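Biliverdin reductase (Synechocystis sp., PDB 5B3T) probably reduces biliverdin, an open-chain tetrapyrrole from heme breakdown, with NAD(P)H as the hydride donor. Local coordinates at residues Y105-T110 and L128-I133. Numbering follows the deposited sequence.
Sequences YPLALT and LHVEHI
Tyr105 lies against the C-terminal end of strand 128-131, an edge strand of the parallel Rossmann sheet, and its backbone prolongs the pairing with neighbouring strand 100-104: Tyr105 N donates a nearly straight hydrogen bond to Glu131 O (2.8 Å, 166°). From this anchor the side chain starts toward the partner and then departs. Its CB sits over one face of the His132 imidazole in a CH-pi contact, 3.7 Å from His132 CG. With CG anti to the backbone N (chi1 -168°), the torsion sets CD1 near Val130 and CD2 near His132. CD1 meets Val130 CG1 at 4.0 Å, the methyl lying at the ring edge, near its plane, whereas CD2 passes 4.1 Å from His132 ND1; the two ring planes meet obliquely, at 34°. Farther out the phenol leaves the strand, Arg191 making a cation-pi contact with the ring and helix 309-325 packing against it. Beyond the cis peptide bond before Pro106, Leu107 turns back, its CD1 reaching Val130 CG2 at 3.9 Å and, more loosely, Leu128 CD2. The same leucine packs on Leu117 of helix 111-124, which connects the two parallel strands in a right-handed beta-alpha-beta crossover. Where the strand ends, Glu131 OE1 accepts a bond from His132 N (2.7 Å), and Ser187 OG is hydrogen-bonded to His132 ND1, which would limit rotation of the imidazole. Tyr105 binds NADP(+) in this enzyme, and here the cofactor is absent; one backbone bond, aliphatic and imidazole contacts and the Arg191 cation-pi contact together probably hold this residue in the empty site, His132 probably acting as second-shell support.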
loop_
_atom_site.group_PDB
_atom_site.type_symbol
_atom_site.label_atom_id
_atom_site.label_comp_id
_atom_site.label_asym_id
_atom_site.label_seq_id
_atom_site.Cartn_x
_atom_site.Cartn_y
_atom_site.Cartn_z
ATOM N N TYR A 105 -1.651 1.103 -2.987
ATOM C CA TYR A 105 -2.628 0.398 -2.161
ATOM C C TYR A 105 -2.897 1.206 -0.889
ATOM O O TYR A 105 -1.962 1.738 -0.297
ATOM C CB TYR A 105 -2.123 -1.006 -1.825
ATOM C CG TYR A 105 -3.172 -1.899 -1.214
ATOM C CD1 TYR A 105 -4.045 -2.624 -2.016
ATOM C CD2 TYR A 105 -3.301 -2.010 0.164
ATOM C CE1 TYR A 105 -5.011 -3.437 -1.462
ATOM C CE2 TYR A 105 -4.268 -2.819 0.727
ATOM C CZ TYR A 105 -5.118 -3.532 -0.089
ATOM O OH TYR A 105 -6.080 -4.341 0.468
ATOM N N PRO A 106 -4.166 1.299 -0.452
ATOM C CA PRO A 106 -5.386 0.544 -0.773
ATOM C C PRO A 106 -6.050 0.830 -2.114
ATOM O O PRO A 106 -5.918 1.915 -2.682
ATOM C CB PRO A 106 -6.332 0.951 0.354
ATOM C CG PRO A 106 -5.952 2.359 0.630
ATOM C CD PRO A 106 -4.454 2.417 0.465
ATOM N N LEU A 107 -6.789 -0.172 -2.597
ATOM C CA LEU A 107 -7.593 -0.021 -3.803
ATOM C C LEU A 107 -8.968 0.559 -3.486
ATOM O O LEU A 107 -9.455 1.434 -4.210
ATOM C CB LEU A 107 -7.727 -1.374 -4.507
ATOM C CG LEU A 107 -8.828 -1.578 -5.553
ATOM C CD1 LEU A 107 -8.649 -0.633 -6.730
ATOM C CD2 LEU A 107 -8.828 -3.030 -6.023
ATOM N N ALA A 108 -9.601 0.092 -2.412
ATOM C CA ALA A 108 -10.945 0.531 -2.049
ATOM C C ALA A 108 -11.216 0.106 -0.609
ATOM O O ALA A 108 -10.395 -0.561 0.029
ATOM C CB ALA A 108 -11.995 -0.039 -3.004
ATOM N N LEU A 109 -12.390 0.494 -0.107
ATOM C CA LEU A 109 -12.764 0.183 1.268
ATOM C C LEU A 109 -13.332 -1.224 1.413
ATOM O O LEU A 109 -13.238 -1.815 2.495
ATOM C CB LEU A 109 -13.782 1.208 1.776
ATOM C CG LEU A 109 -13.276 2.637 1.984
ATOM C CD1 LEU A 109 -14.443 3.601 2.144
ATOM C CD2 LEU A 109 -12.361 2.693 3.197
ATOM N N THR A 110 -13.938 -1.768 0.358
ATOM C CA THR A 110 -14.533 -3.096 0.406
ATOM C C THR A 110 -14.199 -3.847 -0.874
ATOM O O THR A 110 -13.920 -3.241 -1.911
ATOM C CB THR A 110 -16.062 -3.049 0.574
ATOM O OG1 THR A 110 -16.662 -2.550 -0.627
ATOM C CG2 THR A 110 -16.463 -2.158 1.741
ATOM N N LEU A 128 -6.384 0.242 -14.727
ATOM C CA LEU A 128 -6.530 0.306 -13.276
ATOM C C LEU A 128 -5.415 -0.548 -12.691
ATOM O O LEU A 128 -5.488 -1.781 -12.729
ATOM C CB LEU A 128 -7.902 -0.183 -12.811
ATOM C CG LEU A 128 -8.087 -0.237 -11.290
ATOM C CD1 LEU A 128 -7.990 1.153 -10.678
ATOM C CD2 LEU A 128 -9.411 -0.887 -10.930
ATOM N N HIS A 129 -4.383 0.107 -12.169
ATOM C CA HIS A 129 -3.165 -0.554 -11.726
ATOM C C HIS A 129 -2.891 -0.179 -10.277
ATOM O O HIS A 129 -2.905 1.005 -9.925
ATOM C CB HIS A 129 -1.988 -0.156 -12.621
ATOM C CG HIS A 129 -0.670 -0.714 -12.183
ATOM N ND1 HIS A 129 -0.399 -2.064 -12.171
ATOM C CD2 HIS A 129 0.458 -0.098 -11.755
ATOM C CE1 HIS A 129 0.839 -2.257 -11.749
ATOM N NE2 HIS A 129 1.380 -1.080 -11.490
ATOM N N VAL A 130 -2.647 -1.186 -9.441
ATOM C CA VAL A 130 -2.402 -0.987 -8.019
ATOM C C VAL A 130 -1.130 -1.728 -7.635
ATOM O O VAL A 130 -0.962 -2.903 -7.980
ATOM C CB VAL A 130 -3.580 -1.478 -7.155
ATOM C CG1 VAL A 130 -3.292 -1.241 -5.674
ATOM C CG2 VAL A 130 -4.872 -0.797 -7.569
ATOM N N GLU A 131 -0.238 -1.042 -6.927
ATOM C CA GLU A 131 0.906 -1.676 -6.293
ATOM C C GLU A 131 0.978 -1.239 -4.837
ATOM O O GLU A 131 0.307 -0.296 -4.409
ATOM C CB GLU A 131 2.222 -1.348 -7.013
ATOM C CG GLU A 131 2.807 -2.514 -7.811
ATOM C CD GLU A 131 3.206 -3.711 -6.948
ATOM O OE1 GLU A 131 3.172 -3.616 -5.701
ATOM O OE2 GLU A 131 3.563 -4.761 -7.525
ATOM N N HIS A 132 1.807 -1.948 -4.073
ATOM C CA HIS A 132 1.996 -1.682 -2.646
ATOM C C HIS A 132 3.502 -1.724 -2.395
ATOM O O HIS A 132 4.052 -2.765 -2.025
ATOM C CB HIS A 132 1.241 -2.695 -1.797
ATOM C CG HIS A 132 1.077 -2.287 -0.367
ATOM N ND1 HIS A 132 0.595 -3.143 0.599
ATOM C CD2 HIS A 132 1.326 -1.113 0.262
ATOM C CE1 HIS A 132 0.554 -2.516 1.760
ATOM N NE2 HIS A 132 0.993 -1.283 1.583
ATOM N N ILE A 133 4.164 -0.584 -2.606
ATOM C CA ILE A 133 5.617 -0.501 -2.591
ATOM C C ILE A 133 6.127 0.369 -1.450
ATOM O O ILE A 133 7.188 0.091 -0.881
ATOM C CB ILE A 133 6.147 0.018 -3.947
ATOM C CG1 ILE A 133 5.725 -0.919 -5.077
ATOM C CG2 ILE A 133 7.665 0.166 -3.926
ATOM C CD1 ILE A 133 5.995 -0.376 -6.465
#